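Local atomic coordinates of mitochondrial RNA-binding protein 1 (Trypanosoma brucei, PDB entry 2GIA), a protein that probably binds guide RNA together with its partner MRP2 and serves as a matchmaker between RNAs in mitochondrial RNA editing. Residues S9-D21 with M27-I39. Numbering follows the deposited sequence.
Sequences SLPKFEIHDVRDD and MTRVAVDGKLLLI
Glu-14 and Arg-29 meet across an antiparallel beta hairpin, strands 12-17 and 26-33, at one edge of the four-stranded antiparallel sheet of this chain. The pairing shows how such a hairpin can largely separate its chemistry: a salt-bridge network on one face, mainly apolar packing on the other. Backbone bonds from Val-32 N to Pro-11 O (3.2 Å), between Phe-13 and Val-30 and between Ile-15 and Thr-28 set the register.

On the first face, Arg-29 approaches Glu-14 side-on: NE reaches OE1 at 2.7 Å and NH1 reaches the same oxygen at 2.9 Å. OE1 lies in the guanidinium plane, but the carboxylate is turned 38° against it. The arginine runs straight from the strand until a bend at chi3 (-69°) swings NE toward the glutamate. From above the carboxylate plane, Lys-12 NZ adds a third bond to Glu-14 OE1 (2.8 Å), while His-16 NE2 engages the other oxygen, OE2, at 2.9 Å. Beside this network Met-27 lays its CG over the centre of the imidazole of His-16, 3.7 Å from the ring centroid, a CH-pi contact. Toward the Asp-33 to Leu-36 turn, on the Glu-14 side, Leu-10 CD1 meets Leu-38 CD1 (3.7 Å) of strand 36-43.

The opposite face is mainly apolar. Phe-13 lies alongside Val-30, its chi1 of 73° bringing the ring end over to the valine, with CE1 3.5 Å from Val-30 CB; both side chains pack against Phe-138 of helix 130-145. Farther along this face, a water joins Ile-15 O to Thr-28 OG1, which also bonds Gln-41.

With three donor nitrogens on one oxygen and the histidine on the other, these four bonds should restrict the carboxylate's rotation; its negative charge probably offsets the closeness of Lys-12 and Arg-29.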
loop_
_atom_site.group_PDB
_atom_site.type_symbol
_atom_site.label_atom_id
_atom_site.label_comp_id
_atom_site.label_asym_id
_atom_site.label_seq_id
_atom_site.Cartn_x
_atom_site.Cartn_y
_atom_site.Cartn_z
ATOM N N SER B 9 11.334 -16.794 9.406
ATOM C CA SER B 9 10.098 -17.423 8.866
ATOM C C SER B 9 9.456 -16.495 7.831
ATOM O O SER B 9 9.337 -15.282 8.037
ATOM C CB SER B 9 9.113 -17.708 9.993
ATOM O OG SER B 9 8.779 -16.508 10.670
ATOM N N LEU B 10 9.037 -17.081 6.721
ATOM C CA LEU B 10 8.434 -16.314 5.641
ATOM C C LEU B 10 7.045 -15.798 5.960
ATOM O O LEU B 10 6.312 -16.380 6.764
ATOM C CB LEU B 10 8.323 -17.190 4.387
ATOM C CG LEU B 10 9.637 -17.816 3.932
ATOM C CD1 LEU B 10 9.390 -18.763 2.751
ATOM C CD2 LEU B 10 10.617 -16.702 3.580
ATOM N N PRO B 11 6.682 -14.661 5.361
ATOM C CA PRO B 11 5.341 -14.136 5.588
ATOM C C PRO B 11 4.430 -15.204 4.972
ATOM O O PRO B 11 4.766 -15.739 3.891
ATOM C CB PRO B 11 5.308 -12.865 4.730
ATOM C CG PRO B 11 6.739 -12.400 4.705
ATOM C CD PRO B 11 7.513 -13.728 4.579
ATOM N N LYS B 12 3.313 -15.518 5.619
ATOM C CA LYS B 12 2.402 -16.535 5.093
ATOM C C LYS B 12 1.065 -16.494 5.767
ATOM O O LYS B 12 0.916 -15.828 6.785
ATOM C CB LYS B 12 2.957 -17.936 5.404
ATOM C CG LYS B 12 3.052 -18.198 6.952
ATOM C CD LYS B 12 3.349 -19.701 7.293
ATOM C CE LYS B 12 3.359 -19.941 8.827
ATOM N NZ LYS B 12 3.534 -21.400 9.189
ATOM N N PHE B 13 0.070 -17.170 5.171
ATOM C CA PHE B 13 -1.205 -17.382 5.846
ATOM C C PHE B 13 -1.581 -18.851 5.595
ATOM O O PHE B 13 -1.106 -19.470 4.629
ATOM C CB PHE B 13 -2.327 -16.423 5.395
ATOM C CG PHE B 13 -2.892 -16.693 4.019
ATOM C CD1 PHE B 13 -2.375 -16.015 2.894
ATOM C CD2 PHE B 13 -3.958 -17.564 3.854
ATOM C CE1 PHE B 13 -2.942 -16.204 1.604
ATOM C CE2 PHE B 13 -4.540 -17.779 2.581
ATOM C CZ PHE B 13 -4.030 -17.091 1.443
ATOM N N GLU B 14 -2.433 -19.402 6.458
ATOM C CA GLU B 14 -2.847 -20.781 6.316
ATOM C C GLU B 14 -4.339 -20.910 6.511
ATOM O O GLU B 14 -4.944 -20.142 7.257
ATOM C CB GLU B 14 -2.125 -21.646 7.365
ATOM C CG GLU B 14 -0.610 -21.628 7.217
ATOM C CD GLU B 14 0.089 -22.430 8.339
ATOM O OE1 GLU B 14 1.290 -22.682 8.211
ATOM O OE2 GLU B 14 -0.579 -22.798 9.327
ATOM N N ILE B 15 -4.928 -21.870 5.811
ATOM C CA ILE B 15 -6.346 -22.181 5.945
ATOM C C ILE B 15 -6.381 -23.624 6.479
ATOM O O ILE B 15 -5.973 -24.552 5.786
ATOM C CB ILE B 15 -7.034 -22.157 4.594
ATOM C CG1 ILE B 15 -6.918 -20.721 4.020
ATOM C CG2 ILE B 15 -8.513 -22.539 4.728
ATOM C CD1 ILE B 15 -7.520 -20.568 2.628
ATOM N N HIS B 16 -6.844 -23.790 7.705
ATOM C CA HIS B 16 -6.957 -25.105 8.334
ATOM C C HIS B 16 -8.401 -25.519 8.149
ATOM O O HIS B 16 -9.311 -24.992 8.781
ATOM C CB HIS B 16 -6.579 -25.023 9.821
ATOM C CG HIS B 16 -5.129 -24.706 10.055
ATOM N ND1 HIS B 16 -4.262 -25.585 10.661
ATOM C CD2 HIS B 16 -4.390 -23.610 9.744
ATOM C CE1 HIS B 16 -3.054 -25.050 10.721
ATOM N NE2 HIS B 16 -3.105 -23.850 10.171
ATOM N N ASP B 17 -8.609 -26.448 7.248
ATOM C CA ASP B 17 -9.943 -26.933 6.960
ATOM C C ASP B 17 -10.070 -28.384 7.461
ATOM O O ASP B 17 -9.994 -29.335 6.699
ATOM C CB ASP B 17 -10.169 -26.850 5.454
ATOM C CG ASP B 17 -11.584 -27.210 5.053
ATOM O OD1 ASP B 17 -11.803 -27.462 3.842
ATOM O OD2 ASP B 17 -12.461 -27.247 5.939
ATOM N N VAL B 18 -10.258 -28.533 8.755
ATOM C CA VAL B 18 -10.373 -29.870 9.349
ATOM C C VAL B 18 -11.824 -30.362 9.205
ATOM O O VAL B 18 -12.745 -29.630 9.570
ATOM C CB VAL B 18 -10.016 -29.803 10.843
ATOM C CG1 VAL B 18 -10.221 -31.175 11.490
ATOM C CG2 VAL B 18 -8.595 -29.321 11.020
ATOM N N ARG B 19 -12.002 -31.597 8.710
ATOM C CA ARG B 19 -13.322 -32.213 8.466
ATOM C C ARG B 19 -13.561 -33.480 9.265
ATOM O O ARG B 19 -12.611 -34.130 9.711
ATOM C CB ARG B 19 -13.489 -32.605 6.994
ATOM C CG ARG B 19 -13.212 -31.503 5.978
ATOM C CD ARG B 19 -14.228 -30.375 6.151
ATOM N NE ARG B 19 -14.163 -29.455 5.040
ATOM C CZ ARG B 19 -14.607 -29.728 3.824
ATOM N NH1 ARG B 19 -15.172 -30.900 3.557
ATOM N NH2 ARG B 19 -14.439 -28.842 2.863
ATOM N N ASP B 20 -14.838 -33.831 9.431
ATOM C CA ASP B 20 -15.197 -35.066 10.135
ATOM C C ASP B 20 -14.714 -36.211 9.250
ATOM O O ASP B 20 -14.297 -37.251 9.739
ATOM C CB ASP B 20 -16.708 -35.143 10.359
ATOM C CG ASP B 20 -17.214 -34.029 11.262
ATOM O OD1 ASP B 20 -16.570 -33.775 12.310
ATOM O OD2 ASP B 20 -18.253 -33.416 10.929
ATOM N N ASP B 21 -14.767 -36.011 7.935
ATOM C CA ASP B 21 -14.248 -37.023 7.027
ATOM C C ASP B 21 -12.847 -36.582 6.586
ATOM O O ASP B 21 -12.714 -35.787 5.650
ATOM C CB ASP B 21 -15.120 -37.168 5.782
ATOM C CG ASP B 21 -14.829 -38.457 5.024
ATOM O OD1 ASP B 21 -13.636 -38.773 4.819
ATOM O OD2 ASP B 21 -15.794 -39.160 4.643
ATOM N N MET B 27 -4.847 -28.586 4.883
ATOM C CA MET B 27 -4.275 -27.392 5.490
ATOM C C MET B 27 -3.605 -26.745 4.261
ATOM O O MET B 27 -2.745 -27.351 3.626
ATOM C CB MET B 27 -3.231 -27.705 6.575
ATOM C CG MET B 27 -2.746 -26.406 7.318
ATOM S SD MET B 27 -1.530 -25.464 6.309
ATOM C CE MET B 27 -0.024 -26.422 6.656
ATOM N N THR B 28 -3.992 -25.514 3.902
ATOM C CA THR B 28 -3.382 -24.900 2.706
ATOM C C THR B 28 -2.522 -23.730 3.172
ATOM O O THR B 28 -2.959 -22.946 4.007
ATOM C CB THR B 28 -4.501 -24.318 1.742
ATOM O OG1 THR B 28 -5.340 -25.386 1.303
ATOM C CG2 THR B 28 -3.872 -23.617 0.530
ATOM N N ARG B 29 -1.326 -23.614 2.639
ATOM C CA ARG B 29 -0.414 -22.529 3.060
ATOM C C ARG B 29 0.031 -21.718 1.858
ATOM O O ARG B 29 0.386 -22.298 0.835
ATOM C CB ARG B 29 0.867 -23.143 3.714
ATOM C CG ARG B 29 1.893 -22.069 4.186
ATOM C CD ARG B 29 3.184 -22.695 4.779
ATOM N NE ARG B 29 2.837 -23.324 6.049
ATOM C CZ ARG B 29 3.306 -24.495 6.463
ATOM N NH1 ARG B 29 2.920 -24.977 7.628
ATOM N NH2 ARG B 29 4.166 -25.174 5.720
ATOM N N VAL B 30 0.002 -20.383 1.988
ATOM C CA VAL B 30 0.470 -19.485 0.938
ATOM C C VAL B 30 1.566 -18.666 1.617
ATOM O O VAL B 30 1.316 -18.007 2.633
ATOM C CB VAL B 30 -0.681 -18.536 0.427
ATOM C CG1 VAL B 30 -0.123 -17.596 -0.684
ATOM C CG2 VAL B 30 -1.830 -19.397 -0.152
ATOM N N ALA B 31 2.791 -18.760 1.085
ATOM C CA ALA B 31 3.926 -18.035 1.645
ATOM C C ALA B 31 4.674 -17.350 0.517
ATOM O O ALA B 31 4.470 -17.645 -0.682
ATOM C CB ALA B 31 4.917 -19.022 2.360
ATOM N N VAL B 32 5.572 -16.448 0.889
ATOM C CA VAL B 32 6.366 -15.789 -0.163
ATOM C C VAL B 32 7.803 -15.601 0.345
ATOM O O VAL B 32 8.032 -15.219 1.498
ATOM C CB VAL B 32 5.770 -14.419 -0.580
ATOM C CG1 VAL B 32 5.910 -13.378 0.562
ATOM C CG2 VAL B 32 6.525 -13.899 -1.803
ATOM N N ASP B 33 8.741 -15.935 -0.518
ATOM C CA ASP B 33 10.167 -15.796 -0.230
ATOM C C ASP B 33 10.719 -14.750 -1.237
ATOM O O ASP B 33 11.143 -15.101 -2.333
ATOM C CB ASP B 33 10.842 -17.160 -0.437
ATOM C CG ASP B 33 12.330 -17.135 -0.073
ATOM O OD1 ASP B 33 12.840 -16.072 0.360
ATOM O OD2 ASP B 33 12.978 -18.185 -0.210
ATOM N N GLY B 34 10.689 -13.472 -0.854
ATOM C CA GLY B 34 11.141 -12.401 -1.741
ATOM C C GLY B 34 10.206 -12.240 -2.933
ATOM O O GLY B 34 9.095 -11.762 -2.809
ATOM N N LYS B 35 10.649 -12.678 -4.097
ATOM C CA LYS B 35 9.846 -12.570 -5.298
ATOM C C LYS B 35 9.024 -13.824 -5.567
ATOM O O LYS B 35 8.132 -13.800 -6.419
ATOM C CB LYS B 35 10.783 -12.377 -6.511
ATOM C CG LYS B 35 11.649 -11.113 -6.453
ATOM C CD LYS B 35 12.627 -11.110 -7.656
ATOM C CE LYS B 35 13.370 -9.755 -7.848
ATOM N NZ LYS B 35 14.221 -9.835 -9.131
ATOM N N LEU B 36 9.326 -14.903 -4.845
ATOM C CA LEU B 36 8.714 -16.200 -5.141
ATOM C C LEU B 36 7.642 -16.750 -4.210
ATOM O O LEU B 36 7.894 -17.039 -3.039
ATOM C CB LEU B 36 9.839 -17.220 -5.291
ATOM C CG LEU B 36 11.039 -16.776 -6.180
ATOM C CD1 LEU B 36 12.031 -17.987 -6.291
ATOM C CD2 LEU B 36 10.554 -16.347 -7.601
ATOM N N LEU B 37 6.428 -16.844 -4.754
ATOM C CA LEU B 37 5.265 -17.358 -4.025
ATOM C C LEU B 37 5.425 -18.892 -3.857
ATOM O O LEU B 37 5.824 -19.580 -4.797
ATOM C CB LEU B 37 4.060 -17.067 -4.879
ATOM C CG LEU B 37 2.726 -16.532 -4.427
ATOM C CD1 LEU B 37 2.803 -15.615 -3.179
ATOM C CD2 LEU B 37 2.137 -15.821 -5.698
ATOM N N LEU B 38 5.132 -19.408 -2.679
ATOM C CA LEU B 38 5.208 -20.853 -2.415
ATOM C C LEU B 38 3.829 -21.268 -1.925
ATOM O O LEU B 38 3.394 -20.880 -0.842
ATOM C CB LEU B 38 6.272 -21.152 -1.322
ATOM C CG LEU B 38 7.619 -20.459 -1.648
ATOM C CD1 LEU B 38 8.600 -20.500 -0.467
ATOM C CD2 LEU B 38 8.222 -21.135 -2.869
ATOM N N ILE B 39 3.160 -22.122 -2.684
ATOM C CA ILE B 39 1.818 -22.537 -2.312
ATOM C C ILE B 39 1.900 -24.016 -1.965
ATOM O O ILE B 39 2.389 -24.798 -2.768
ATOM C CB ILE B 39 0.863 -22.301 -3.493
ATOM C CG1 ILE B 39 0.838 -20.787 -3.803
ATOM C CG2 ILE B 39 -0.556 -22.738 -3.090
ATOM C CD1 ILE B 39 -0.050 -20.400 -5.024
HETATM O O HOH W 1 -7.370 -25.803 3.368
#